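Local coordinates for protein SYE1 (Shewanella oneidensis, PDB 4AWT) that binds FMN and probably reduces carbon-carbon double bonds with electrons from NADH or NADPH, at residues A[256-260]-A[288-294]; A[156-160]-A[213-217]; A[25-29]-A[348-353]; A[57-63]-A[71-75]. The protein carries 1 engineered substitution. All coordinates share one frame; numbering follows the deposited sequence. Where two conformers were deposited one is given.

Interaction 1 of 4, residues A[256-260]-A[288-294]; sequences AALLN and LREAYQG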
loop_
_atom_site.group_PDB
_atom_site.type_symbol
_atom_site.label_atom_id
_atom_site.label_comp_id
_atom_site.label_asym_id
_atom_site.label_seq_id
_atom_site.Cartn_x
_atom_site.Cartn_y
_atom_site.Cartn_z
ATOM N N ALA A 256 -5.750 15.017 -3.951
ATOM C CA ALA A 256 -4.353 15.396 -3.993
ATOM C C ALA A 256 -4.130 16.744 -3.340
ATOM O O ALA A 256 -3.169 16.956 -2.586
ATOM C CB ALA A 256 -3.857 15.386 -5.426
ATOM N N ALA A 257 -5.021 17.732 -3.622
ATOM C CA ALA A 257 -4.888 19.030 -3.014
ATOM C C ALA A 257 -5.132 18.992 -1.498
ATOM O O ALA A 257 -4.452 19.700 -0.740
ATOM C CB ALA A 257 -5.881 20.005 -3.656
ATOM N N LEU A 258 -6.057 18.157 -1.053
ATOM C CA LEU A 258 -6.290 17.963 0.373
ATOM C C LEU A 258 -5.042 17.447 1.045
ATOM O O LEU A 258 -4.613 17.897 2.133
ATOM C CB LEU A 258 -7.470 17.004 0.497
ATOM C CG LEU A 258 -8.008 16.592 1.855
ATOM C CD1 LEU A 258 -9.460 16.161 1.776
ATOM C CD2 LEU A 258 -7.234 15.401 2.410
ATOM N N LEU A 259 -4.433 16.432 0.427
ATOM C CA LEU A 259 -3.239 15.844 0.998
ATOM C C LEU A 259 -2.056 16.803 0.982
ATOM O O LEU A 259 -1.226 16.818 1.874
ATOM C CB LEU A 259 -2.955 14.536 0.275
ATOM C CG LEU A 259 -4.040 13.453 0.482
ATOM C CD1 LEU A 259 -3.726 12.258 -0.416
ATOM C CD2 LEU A 259 -4.131 13.035 1.938
ATOM N N ASN A 260 -2.012 17.647 -0.069
ATOM C CA ASN A 260 -1.016 18.698 -0.135
ATOM C C ASN A 260 -1.135 19.624 1.084
ATOM O O ASN A 260 -0.128 20.060 1.637
ATOM C CB ASN A 260 -1.180 19.463 -1.419
ATOM C CG ASN A 260 0.003 20.348 -1.686
ATOM O OD1 ASN A 260 1.109 19.810 -1.922
ATOM N ND2 ASN A 260 -0.145 21.644 -1.632
ATOM N N LEU A 288 -2.375 16.317 -11.248
ATOM C CA LEU A 288 -1.980 15.789 -9.932
ATOM C C LEU A 288 -0.675 16.384 -9.482
ATOM O O LEU A 288 -0.487 16.679 -8.297
ATOM C CB LEU A 288 -1.879 14.268 -9.938
ATOM C CG LEU A 288 -3.195 13.528 -10.138
ATOM C CD1 LEU A 288 -2.957 12.010 -10.237
ATOM C CD2 LEU A 288 -4.192 13.775 -9.040
ATOM N N ARG A 289 0.262 16.576 -10.418
ATOM C CA ARG A 289 1.571 17.163 -10.146
ATOM C C ARG A 289 1.456 18.602 -9.651
ATOM O O ARG A 289 2.280 19.041 -8.886
ATOM C CB ARG A 289 2.442 17.011 -11.391
ATOM C CG ARG A 289 3.792 17.688 -11.430
ATOM C CD ARG A 289 4.857 16.996 -10.562
ATOM N NE ARG A 289 4.514 17.181 -9.127
ATOM C CZ ARG A 289 5.234 16.637 -8.161
ATOM N NH1 ARG A 289 6.292 15.957 -8.464
ATOM N NH2 ARG A 289 4.857 16.868 -6.865
ATOM N N GLU A 290 0.449 19.341 -10.138
ATOM C CA GLU A 290 0.225 20.704 -9.611
ATOM C C GLU A 290 -0.534 20.671 -8.284
ATOM O O GLU A 290 -0.278 21.506 -7.414
ATOM C CB GLU A 290 -0.487 21.584 -10.609
ATOM C CG GLU A 290 0.350 21.827 -11.862
ATOM C CD GLU A 290 1.721 22.297 -11.566
ATOM O OE1 GLU A 290 1.888 23.261 -10.780
ATOM O OE2 GLU A 290 2.681 21.702 -12.109
ATOM N N ALA A 291 -1.483 19.760 -8.130
ATOM C CA ALA A 291 -2.289 19.717 -6.939
ATOM C C ALA A 291 -1.492 19.286 -5.719
ATOM O O ALA A 291 -1.775 19.704 -4.593
ATOM C CB ALA A 291 -3.475 18.791 -7.136
ATOM N N TYR A 292 -0.524 18.395 -5.925
ATOM C CA TYR A 292 0.275 17.839 -4.820
ATOM C C TYR A 292 1.743 18.093 -5.142
ATOM O O TYR A 292 2.242 17.659 -6.186
ATOM C CB TYR A 292 -0.016 16.334 -4.648
ATOM C CG TYR A 292 0.950 15.786 -3.628
ATOM C CD1 TYR A 292 0.774 16.053 -2.261
ATOM C CD2 TYR A 292 2.077 15.083 -4.025
ATOM C CE1 TYR A 292 1.692 15.615 -1.342
ATOM C CE2 TYR A 292 2.987 14.655 -3.080
ATOM C CZ TYR A 292 2.794 14.907 -1.750
ATOM O OH TYR A 292 3.763 14.474 -0.894
ATOM N N GLN A 293 2.401 18.811 -4.232
ATOM C CA GLN A 293 3.743 19.284 -4.566
ATOM C C GLN A 293 4.861 18.691 -3.731
ATOM O O GLN A 293 5.979 19.171 -3.734
ATOM C CB GLN A 293 3.734 20.797 -4.498
ATOM C CG GLN A 293 2.550 21.338 -5.328
ATOM C CD GLN A 293 2.707 22.747 -5.821
ATOM O OE1 GLN A 293 1.984 23.154 -6.752
ATOM N NE2 GLN A 293 3.635 23.502 -5.212
ATOM N N GLY A 294 4.600 17.529 -3.141
ATOM C CA GLY A 294 5.614 16.711 -2.509
ATOM C C GLY A 294 6.173 15.667 -3.454
ATOM O O GLY A 294 6.168 15.835 -4.678
#
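L288 places its CD2 methyl 4.0 Å from CB of A256, where helices 248-261 and 282-291, neighbours on the outside of the TIM barrel, begin to pack. At A291 the CB lies 3.8 Å from CB of A256. Alanine suits both places: having nothing beyond CB, it lets the backbones approach until the CA atoms of A257 and A291 are 4.8 Å apart. The O of A291 takes a CA-H...O contact from CA of A257 at 3.6 Å. Y292 leaves helical geometry; with CG anti to its backbone N (chi1 173°) the ring packs on L267 of strand 266-270 and its OH bonds O of I264. CD1 of that ring is 3.8 Å from OD1 of N260. The backbone N of Q293 then donates to OD1 of N260 at 2.8 Å, almost straight (165°) but from above the amide carbonyl plane. The contact is thus apolar where the helices meet side by side and polar at one end, where an asparagine amide supplies the acceptor that ties down the first turn after helix 282-291.

Interaction 2 of 4, residues A[156-160]-A[213-217]; sequences IAQVI and FLDEV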
loop_
_atom_site.group_PDB
_atom_site.type_symbol
_atom_site.label_atom_id
_atom_site.label_comp_id
_atom_site.label_asym_id
_atom_site.label_seq_id
_atom_site.Cartn_x
_atom_site.Cartn_y
_atom_site.Cartn_z
ATOM N N ILE A 156 -16.061 4.846 13.117
ATOM C CA ILE A 156 -15.120 5.796 12.521
ATOM C C ILE A 156 -14.088 6.230 13.527
ATOM O O ILE A 156 -12.885 6.253 13.247
ATOM C CB ILE A 156 -15.922 6.959 11.874
ATOM C CG1 ILE A 156 -16.645 6.432 10.640
ATOM C CG2 ILE A 156 -15.018 8.134 11.634
ATOM C CD1 ILE A 156 -17.630 7.431 10.033
ATOM N N ALA A 157 -14.530 6.613 14.739
ATOM C CA ALA A 157 -13.590 7.018 15.752
ATOM C C ALA A 157 -12.641 5.892 16.091
ATOM O O ALA A 157 -11.437 6.130 16.324
ATOM C CB ALA A 157 -14.362 7.455 17.016
ATOM N N GLN A 158 -13.148 4.676 16.186
ATOM C CA GLN A 158 -12.309 3.542 16.535
ATOM C C GLN A 158 -11.228 3.305 15.472
ATOM O O GLN A 158 -10.065 3.066 15.772
ATOM C CB GLN A 158 -13.178 2.283 16.662
ATOM C CG GLN A 158 -12.327 1.058 17.038
ATOM C CD GLN A 158 -11.785 1.170 18.431
ATOM O OE1 GLN A 158 -12.590 1.323 19.373
ATOM N NE2 GLN A 158 -10.494 1.104 18.630
ATOM N N VAL A 159 -11.651 3.332 14.188
ATOM C CA VAL A 159 -10.685 3.081 13.116
ATOM C C VAL A 159 -9.652 4.184 13.070
ATOM O O VAL A 159 -8.462 3.896 12.872
ATOM C CB VAL A 159 -11.418 2.821 11.806
ATOM C CG1 VAL A 159 -10.417 2.828 10.639
ATOM C CG2 VAL A 159 -12.170 1.510 11.873
ATOM N N ILE A 160 -10.047 5.439 13.256
ATOM C CA ILE A 160 -9.063 6.518 13.321
ATOM C C ILE A 160 -8.054 6.248 14.453
ATOM O O ILE A 160 -6.854 6.379 14.279
ATOM C CB ILE A 160 -9.727 7.894 13.448
ATOM C CG1 ILE A 160 -10.480 8.231 12.163
ATOM C CG2 ILE A 160 -8.730 8.952 13.816
ATOM C CD1 ILE A 160 -11.432 9.400 12.285
ATOM N N PHE A 213 -13.318 11.180 5.621
ATOM C CA PHE A 213 -12.672 10.111 6.371
ATOM C C PHE A 213 -11.168 10.114 6.085
ATOM O O PHE A 213 -10.349 10.055 7.000
ATOM C CB PHE A 213 -13.320 8.783 6.062
ATOM C CG PHE A 213 -12.847 7.643 6.920
ATOM C CD1 PHE A 213 -12.883 7.699 8.288
ATOM C CD2 PHE A 213 -12.382 6.477 6.323
ATOM C CE1 PHE A 213 -12.468 6.616 9.056
ATOM C CE2 PHE A 213 -11.976 5.401 7.094
ATOM C CZ PHE A 213 -12.071 5.459 8.460
ATOM N N LEU A 214 -10.788 10.234 4.802
ATOM C CA LEU A 214 -9.385 10.386 4.440
ATOM C C LEU A 214 -8.751 11.531 5.206
ATOM O O LEU A 214 -7.657 11.419 5.775
ATOM C CB LEU A 214 -9.275 10.616 2.940
ATOM C CG LEU A 214 -7.874 10.928 2.427
ATOM C CD1 LEU A 214 -6.916 9.752 2.565
ATOM C CD2 LEU A 214 -7.937 11.365 0.965
ATOM N N ASP A 215 -9.418 12.714 5.188
ATOM C CA ASP A 215 -8.902 13.875 5.845
ATOM C C ASP A 215 -8.610 13.622 7.319
ATOM O O ASP A 215 -7.575 13.980 7.857
ATOM C CB ASP A 215 -9.894 15.033 5.670
ATOM C CG ASP A 215 -9.376 16.346 6.161
ATOM O OD1 ASP A 215 -8.257 16.716 5.872
ATOM O OD2 ASP A 215 -10.199 17.110 6.651
ATOM N N GLU A 216 -9.604 13.017 8.001
ATOM C CA GLU A 216 -9.502 12.806 9.414
ATOM C C GLU A 216 -8.468 11.765 9.787
ATOM O O GLU A 216 -7.747 11.895 10.795
ATOM C CB GLU A 216 -10.879 12.439 9.979
ATOM C CG GLU A 216 -11.845 13.617 9.895
ATOM C CD GLU A 216 -13.251 13.328 10.365
ATOM O OE1 GLU A 216 -13.531 12.160 10.697
ATOM O OE2 GLU A 216 -14.092 14.235 10.369
ATOM N N VAL A 217 -8.363 10.689 8.988
ATOM C CA VAL A 217 -7.324 9.695 9.213
ATOM C C VAL A 217 -5.948 10.321 9.032
ATOM O O VAL A 217 -5.063 10.144 9.862
ATOM C CB VAL A 217 -7.535 8.463 8.319
ATOM C CG1 VAL A 217 -6.321 7.530 8.420
ATOM C CG2 VAL A 217 -8.793 7.707 8.666
#
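I160 and V217, with CA atoms 5.5 Å apart, mark where the backbones come nearest: the axes of segments 156-160 and 213-217 cross at -43°, and their closest approach is 10.6 Å. The ring of F213 reaches across between them, a first torsion setting CG anti to the backbone N (chi1 -172°). CG1 of V159 meets the ring at its edge, 3.8 Å from CZ, the two side chains crossing at about a right angle. CG2 of I156 comes in obliquely, 3.9 Å from CE1 of F213. These are adjacent outer helices of the TIM barrel, 153-172 and 212-225, and the strand that lies between them in sequence, 177-181, backs the contact by packing L180 against V217. L187 of helix 187-192 touches both V159 and F213, while the ring of F191 meets that of F213. I160 slides past F213 in the opposite direction, its CG1 4.0 Å from CE1 of F213 and 3.9 Å from CG2 of V217, the methyl that also lies over one face of the phenylalanine ring, toward the rim. Isoleucine suits the place of I160 because its CG1-CD1 arm is long enough to meet F213, V217 and E216 together. With an alanine in place of I160, CG1 and CD1 are gone, and a gap would probably open between F213, V217 and E216. CD1 of I160 rests against the aliphatic CB of E216, at 3.9 Å, and beside its carboxylate, whose OE1 is bonded to the OH of Y203.

Interaction 3 of 4, residues A[25-29]-A[348-353]; sequences LTRSR and TLFGGG. Engineered in segment 25-29: L25 (natural residue Met). With FMN (flavin mononucleotide), chain B; BOG (octyl beta-D-glucopyranoside), chain D.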
loop_
_atom_site.group_PDB
_atom_site.type_symbol
_atom_site.label_atom_id
_atom_site.label_comp_id
_atom_site.label_asym_id
_atom_site.label_seq_id
_atom_site.Cartn_x
_atom_site.Cartn_y
_atom_site.Cartn_z
ATOM N N LEU A 25 3.779 -5.251 -1.376
ATOM C CA LEU A 25 3.503 -6.527 -2.018
ATOM C C LEU A 25 3.156 -7.548 -0.949
ATOM O O LEU A 25 4.043 -8.164 -0.337
ATOM C CB LEU A 25 4.702 -7.015 -2.851
ATOM C CG LEU A 25 5.125 -6.078 -3.981
ATOM C CD1 LEU A 25 6.588 -6.326 -4.334
ATOM C CD2 LEU A 25 4.212 -6.247 -5.204
ATOM N N THR A 26 1.884 -7.769 -0.721
ATOM C CA THR A 26 1.398 -8.832 0.174
ATOM C C THR A 26 1.968 -10.160 -0.258
ATOM O O THR A 26 1.773 -10.586 -1.398
ATOM C CB THR A 26 -0.137 -8.881 0.098
ATOM O OG1 THR A 26 -0.708 -7.732 0.736
ATOM C CG2 THR A 26 -0.734 -10.097 0.760
ATOM N N ARG A 27 2.616 -10.839 0.687
ATOM C CA ARG A 27 3.181 -12.169 0.455
ATOM C C ARG A 27 2.547 -13.228 1.354
ATOM O O ARG A 27 2.804 -14.435 1.155
ATOM C CB ARG A 27 4.696 -12.196 0.568
ATOM C CG ARG A 27 5.403 -11.134 -0.256
ATOM C CD ARG A 27 5.014 -11.128 -1.748
ATOM N NE ARG A 27 5.276 -12.440 -2.363
ATOM C CZ ARG A 27 6.472 -12.867 -2.738
ATOM N NH1 ARG A 27 7.510 -12.070 -2.732
ATOM N NH2 ARG A 27 6.600 -14.124 -3.182
ATOM N N SER A 28 1.779 -12.831 2.351
ATOM C CA SER A 28 1.071 -13.773 3.201
ATOM C C SER A 28 2.016 -14.842 3.779
ATOM O O SER A 28 1.713 -16.036 3.732
ATOM C CB SER A 28 -0.142 -14.349 2.504
ATOM O OG SER A 28 -1.101 -13.334 2.311
ATOM N N ARG A 29 3.117 -14.377 4.349
ATOM C CA ARG A 29 4.149 -15.213 4.949
ATOM C C ARG A 29 4.191 -15.068 6.454
ATOM O O ARG A 29 5.106 -15.615 7.089
ATOM C CB ARG A 29 5.539 -14.915 4.353
ATOM C CG ARG A 29 5.706 -15.088 2.844
ATOM C CD ARG A 29 5.375 -16.484 2.447
ATOM N NE ARG A 29 6.124 -17.023 1.251
ATOM C CZ ARG A 29 5.789 -16.846 -0.015
ATOM N NH1 ARG A 29 4.858 -15.985 -0.368
ATOM N NH2 ARG A 29 6.443 -17.524 -0.944
ATOM N N THR A 348 3.572 -19.009 -5.990
ATOM C CA THR A 348 4.269 -18.789 -4.730
ATOM C C THR A 348 4.210 -17.345 -4.299
ATOM O O THR A 348 4.945 -16.898 -3.389
ATOM C CB THR A 348 5.704 -19.321 -4.786
ATOM O OG1 THR A 348 6.345 -18.687 -5.885
ATOM C CG2 THR A 348 5.725 -20.828 -4.963
ATOM N N LEU A 349 3.295 -16.558 -4.862
ATOM C CA LEU A 349 3.092 -15.183 -4.402
ATOM C C LEU A 349 2.640 -15.150 -2.939
ATOM O O LEU A 349 3.095 -14.294 -2.192
ATOM C CB LEU A 349 2.131 -14.436 -5.277
ATOM C CG LEU A 349 2.701 -14.070 -6.651
ATOM C CD1 LEU A 349 1.636 -13.465 -7.505
ATOM C CD2 LEU A 349 3.862 -13.104 -6.536
ATOM N N PHE A 350 1.698 -16.018 -2.573
ATOM C CA PHE A 350 0.986 -15.938 -1.329
ATOM C C PHE A 350 1.114 -17.230 -0.544
ATOM O O PHE A 350 0.810 -18.310 -1.070
ATOM C CB PHE A 350 -0.520 -15.665 -1.549
ATOM C CG PHE A 350 -0.776 -14.479 -2.415
ATOM C CD1 PHE A 350 -0.396 -13.210 -2.027
ATOM C CD2 PHE A 350 -1.384 -14.634 -3.624
ATOM C CE1 PHE A 350 -0.646 -12.120 -2.812
ATOM C CE2 PHE A 350 -1.626 -13.561 -4.428
ATOM C CZ PHE A 350 -1.259 -12.314 -4.021
ATOM N N GLY A 351 1.454 -17.127 0.728
ATOM C CA GLY A 351 1.525 -18.319 1.582
ATOM C C GLY A 351 2.819 -19.087 1.353
ATOM O O GLY A 351 3.670 -18.730 0.566
ATOM N N GLY A 352 2.935 -20.178 2.062
ATOM C CA GLY A 352 4.157 -20.970 1.983
ATOM C C GLY A 352 5.288 -20.375 2.765
ATOM O O GLY A 352 5.130 -19.646 3.781
ATOM N N GLY A 353 6.480 -20.641 2.336
ATOM C CA GLY A 353 7.702 -20.311 3.042
ATOM C C GLY A 353 8.688 -19.604 2.145
ATOM O O GLY A 353 8.348 -18.736 1.345
HETATM N N1 FMN B . -0.583 -2.934 -3.253
HETATM C C2 FMN B . -0.735 -2.392 -2.050
HETATM O O2 FMN B . -0.963 -1.162 -1.898
HETATM N N3 FMN B . -0.641 -3.181 -0.913
HETATM C C4 FMN B . -0.391 -4.543 -0.959
HETATM O O4 FMN B . -0.218 -5.163 0.124
HETATM C C4A FMN B . -0.346 -5.113 -2.229
HETATM N N5 FMN B . -0.193 -6.491 -2.377
HETATM C C5A FMN B . 0.273 -6.963 -3.634
HETATM C C6 FMN B . 0.694 -8.263 -3.761
HETATM C C7 FMN B . 1.193 -8.770 -4.985
HETATM C C7M FMN B . 1.753 -10.172 -5.011
HETATM C C8 FMN B . 1.199 -7.944 -6.068
HETATM C C8M FMN B . 1.746 -8.393 -7.408
HETATM C C9 FMN B . 0.756 -6.610 -5.953
HETATM C C9A FMN B . 0.299 -6.101 -4.736
HETATM N N10 FMN B . -0.087 -4.752 -4.601
HETATM C C10 FMN B . -0.345 -4.248 -3.341
HETATM C "C1'" FMN B . 0.008 -3.857 -5.759
HETATM C "C2'" FMN B . 1.451 -3.428 -6.084
HETATM O "O2'" FMN B . 1.953 -2.556 -5.086
HETATM C "C3'" FMN B . 1.553 -2.678 -7.398
HETATM O "O3'" FMN B . 0.888 -1.425 -7.348
HETATM C "C4'" FMN B . 1.056 -3.456 -8.630
HETATM O "O4'" FMN B . 1.523 -4.796 -8.630
HETATM C "C5'" FMN B . 1.364 -2.741 -9.931
HETATM O "O5'" FMN B . 2.781 -2.606 -10.134
HETATM P P FMN B . 3.551 -3.646 -11.101
HETATM O O1P FMN B . 3.507 -4.986 -10.410
HETATM O O2P FMN B . 2.817 -3.663 -12.423
HETATM O O3P FMN B . 4.942 -3.068 -11.181
HETATM C C1 BOG D . -4.518 -9.435 -4.029
HETATM O O1 BOG D . -4.283 -10.525 -4.878
HETATM C C2 BOG D . -3.469 -9.301 -2.970
HETATM O O2 BOG D . -3.481 -10.399 -2.082
HETATM C C3 BOG D . -3.661 -8.044 -2.107
HETATM O O3 BOG D . -2.542 -7.835 -1.291
HETATM C C4 BOG D . -3.742 -6.837 -3.052
HETATM O O4 BOG D . -3.995 -5.700 -2.297
HETATM C C5 BOG D . -4.790 -7.028 -4.142
HETATM O O5 BOG D . -4.437 -8.210 -4.832
HETATM C C6 BOG D . -4.837 -5.861 -5.095
HETATM O O6 BOG D . -5.905 -6.136 -5.984
HETATM C "C1'" BOG D . -5.434 -11.050 -5.497
HETATM C "C2'" BOG D . -5.215 -12.342 -6.280
HETATM C "C3'" BOG D . -4.024 -12.315 -7.188
HETATM C "C4'" BOG D . -3.865 -13.339 -8.306
HETATM C "C5'" BOG D . -2.560 -14.100 -8.057
HETATM C "C6'" BOG D . -2.849 -15.549 -7.659
HETATM C "C7'" BOG D . -1.530 -16.292 -7.383
HETATM C "C8'" BOG D . -1.839 -17.774 -7.560
HETATM O O HOH W 1 2.468 -18.449 4.939
#
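R27 and R29 fold back onto segment 348-353 in similar ways: in each, CG stands anti to the carbonyl carbon (chi1 -51° and -58°) and the chain bends again at chi2 and chi3, bringing the guanidinium to the opposite backbone. Here the loop after the first strand of the TIM barrel, 20-22, is joined to the C-terminal tail beside the flavin. R27 donates from NE to O of L349 at 2.9 Å, in the carbonyl plane and on a lone pair, and from NH2 to O of T348; NH2 also bonds O of G356. R29 grips O of T348 end-on with NH1 and NH2, the latter at 2.9 Å, and O of G353 side-on with NE, at 2.8 Å, and NH2. T348 O therefore accepts three N-H groups. Were R29 a lysine, with one nitrogen for three, the carbonyls of T348 and G353 would probably no longer be clasped by a single flat group. G351, with positive phi, and G352 adopt backbone angles that suit a residue without a CB. Their neighbour F350 turns a ring edge to O of T26, 3.2 Å from CE1, and CE1 is also 3.8 Å from C7M of FMN. The engineered L25 brings CD2 to 3.6 Å from C9 of FMN. T26 donates from OG1 to O4 of the flavin at 2.7 Å.

Interaction 4 of 4, residues A[57-63]-A[71-75]; sequences EGTQISP and TPGIY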
loop_
_atom_site.group_PDB
_atom_site.type_symbol
_atom_site.label_atom_id
_atom_site.label_comp_id
_atom_site.label_asym_id
_atom_site.label_seq_id
_atom_site.Cartn_x
_atom_site.Cartn_y
_atom_site.Cartn_z
ATOM N N GLU A 57 4.546 -4.545 2.479
ATOM C CA GLU A 57 3.237 -5.088 2.255
ATOM C C GLU A 57 2.238 -4.498 3.243
ATOM O O GLU A 57 2.578 -4.126 4.369
ATOM C CB GLU A 57 3.262 -6.613 2.387
ATOM C CG GLU A 57 3.660 -7.144 3.783
ATOM C CD GLU A 57 4.338 -8.493 3.611
ATOM O OE1 GLU A 57 3.667 -9.495 3.277
ATOM O OE2 GLU A 57 5.571 -8.552 3.823
ATOM N N GLY A 58 0.968 -4.489 2.842
ATOM C CA GLY A 58 -0.054 -4.002 3.769
ATOM C C GLY A 58 0.021 -4.760 5.076
ATOM O O GLY A 58 0.138 -5.980 5.136
ATOM N N THR A 59 -0.107 -3.993 6.167
ATOM C CA THR A 59 -0.046 -4.574 7.502
ATOM C C THR A 59 -1.260 -4.056 8.272
ATOM O O THR A 59 -1.486 -2.859 8.441
ATOM C CB THR A 59 1.319 -4.294 8.152
ATOM O OG1 THR A 59 1.393 -4.943 9.419
ATOM C CG2 THR A 59 1.701 -2.864 8.353
ATOM N N GLN A 60 -2.112 -4.986 8.674
ATOM C CA GLN A 60 -3.418 -4.613 9.227
ATOM C C GLN A 60 -3.264 -3.945 10.576
ATOM O O GLN A 60 -2.478 -4.333 11.448
ATOM C CB GLN A 60 -4.368 -5.800 9.320
ATOM C CG GLN A 60 -3.909 -6.969 10.192
ATOM C CD GLN A 60 -3.166 -8.026 9.442
ATOM O OE1 GLN A 60 -2.683 -7.794 8.311
ATOM N NE2 GLN A 60 -2.999 -9.187 10.025
ATOM N N ILE A 61 -4.112 -2.922 10.790
ATOM C CA ILE A 61 -4.080 -2.099 11.973
ATOM C C ILE A 61 -4.850 -2.675 13.157
ATOM O O ILE A 61 -4.765 -2.141 14.250
ATOM C CB ILE A 61 -4.583 -0.669 11.659
ATOM C CG1 ILE A 61 -6.068 -0.660 11.301
ATOM C CG2 ILE A 61 -3.729 -0.024 10.599
ATOM C CD1 ILE A 61 -6.654 0.715 11.072
ATOM N N SER A 62 -5.592 -3.747 12.932
ATOM C CA SER A 62 -6.425 -4.331 13.969
ATOM C C SER A 62 -6.869 -5.699 13.475
ATOM O O SER A 62 -6.720 -6.023 12.275
ATOM C CB SER A 62 -7.665 -3.495 14.231
ATOM O OG SER A 62 -8.553 -3.626 13.124
ATOM N N PRO A 63 -7.472 -6.515 14.340
ATOM C CA PRO A 63 -7.967 -7.807 13.884
ATOM C C PRO A 63 -8.996 -7.747 12.781
ATOM O O PRO A 63 -9.084 -8.670 11.969
ATOM C CB PRO A 63 -8.545 -8.425 15.175
ATOM C CG PRO A 63 -7.734 -7.800 16.268
ATOM C CD PRO A 63 -7.490 -6.385 15.804
ATOM N N THR A 71 -1.436 -12.352 6.541
ATOM C CA THR A 71 -0.778 -11.067 6.411
ATOM C C THR A 71 -0.319 -10.587 7.767
ATOM O O THR A 71 -0.968 -10.847 8.809
ATOM C CB THR A 71 -1.670 -10.033 5.701
ATOM O OG1 THR A 71 -2.860 -9.765 6.478
ATOM C CG2 THR A 71 -2.128 -10.542 4.359
ATOM N N PRO A 72 0.817 -9.900 7.850
ATOM C CA PRO A 72 1.348 -9.477 9.136
ATOM C C PRO A 72 0.595 -8.309 9.695
ATOM O O PRO A 72 0.277 -7.366 8.971
ATOM C CB PRO A 72 2.790 -9.029 8.778
ATOM C CG PRO A 72 2.653 -8.553 7.330
ATOM C CD PRO A 72 1.687 -9.546 6.710
ATOM N N GLY A 73 0.324 -8.314 11.001
ATOM C CA GLY A 73 -0.266 -7.183 11.646
ATOM C C GLY A 73 0.745 -6.219 12.211
ATOM O O GLY A 73 1.948 -6.467 12.243
ATOM N N ILE A 74 0.220 -5.080 12.735
ATOM C CA ILE A 74 1.050 -4.072 13.363
ATOM C C ILE A 74 0.405 -3.546 14.628
ATOM O O ILE A 74 0.614 -2.385 15.002
ATOM C CB ILE A 74 1.495 -2.992 12.363
ATOM C CG1 ILE A 74 2.685 -2.172 12.841
ATOM C CG2 ILE A 74 0.327 -2.131 11.906
ATOM C CD1 ILE A 74 3.473 -1.554 11.702
ATOM N N TYR A 75 -0.360 -4.385 15.325
ATOM C CA TYR A 75 -1.089 -3.963 16.506
ATOM C C TYR A 75 -0.695 -4.702 17.792
ATOM O O TYR A 75 -1.045 -4.168 18.860
ATOM C CB TYR A 75 -2.625 -4.007 16.283
ATOM C CG TYR A 75 -3.149 -5.331 15.895
ATOM C CD1 TYR A 75 -3.530 -6.280 16.854
ATOM C CD2 TYR A 75 -3.275 -5.735 14.561
ATOM C CE1 TYR A 75 -3.998 -7.523 16.509
ATOM C CE2 TYR A 75 -3.725 -6.969 14.194
ATOM C CZ TYR A 75 -4.097 -7.875 15.205
ATOM O OH TYR A 75 -4.534 -9.130 14.857
HETATM O O HOH W 2 -4.554 -10.182 12.345
#
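P63 lies over one face of the Y75 ring, its CD in a CH-pi contact 3.9 Å from the centroid and 18° off the normal, while O of Q60 and a water meet the ring at its edge. Proline suits the place because its CD-H bonds, next to the ring N, can point at the pi face. The amide of Q60 stands 46° from that ring plane, and a bend at chi2 (-92°) brings it to T71. OE1 of Q60 accepts from OG1 of T71 at 2.7 Å and NE2 donates to O of T71 at 2.9 Å; a glutamine, acceptor and donor at once, answers both groups of one residue. The same NE2 donates to the water, which is also bonded to OH of Y75. T59 gives its hydroxyl OG1 to O of P72 at 2.7 Å, from above the carbonyl plane, and its CG2 lies 3.9 Å from CG2 of I74. The backbone N of I74 donates to O of Q60 at 3.1 Å. On the flavin side, N of G58 bonds O4 of FMN. Strand 53-60 lies in the barrel between 20-22 and 96-102; W83 of helix 77-92 packs on E57, P72 and I74, and helix 153-172 on I61.

All four contacts belong to one eight-stranded TIM barrel. Interaction 3 joins a loop near the start of the chain to the tail near its end, and the other three are nested within that span, in the order 4, 2, 1. Interactions 1 and 2 pack outer helices, their centres 20 Å apart, and touch where L258 and L259 meet D215 and L214 of helix 212-225. Interaction 2 touches interaction 4 through V159 and I61. Interactions 3 and 4, centred 14 Å apart, meet at E57 and R27 and both contact FMN. They thus supply part of the flavin site, while interaction 1, on the other side of the chain's centre from interaction 3, packs the outer wall.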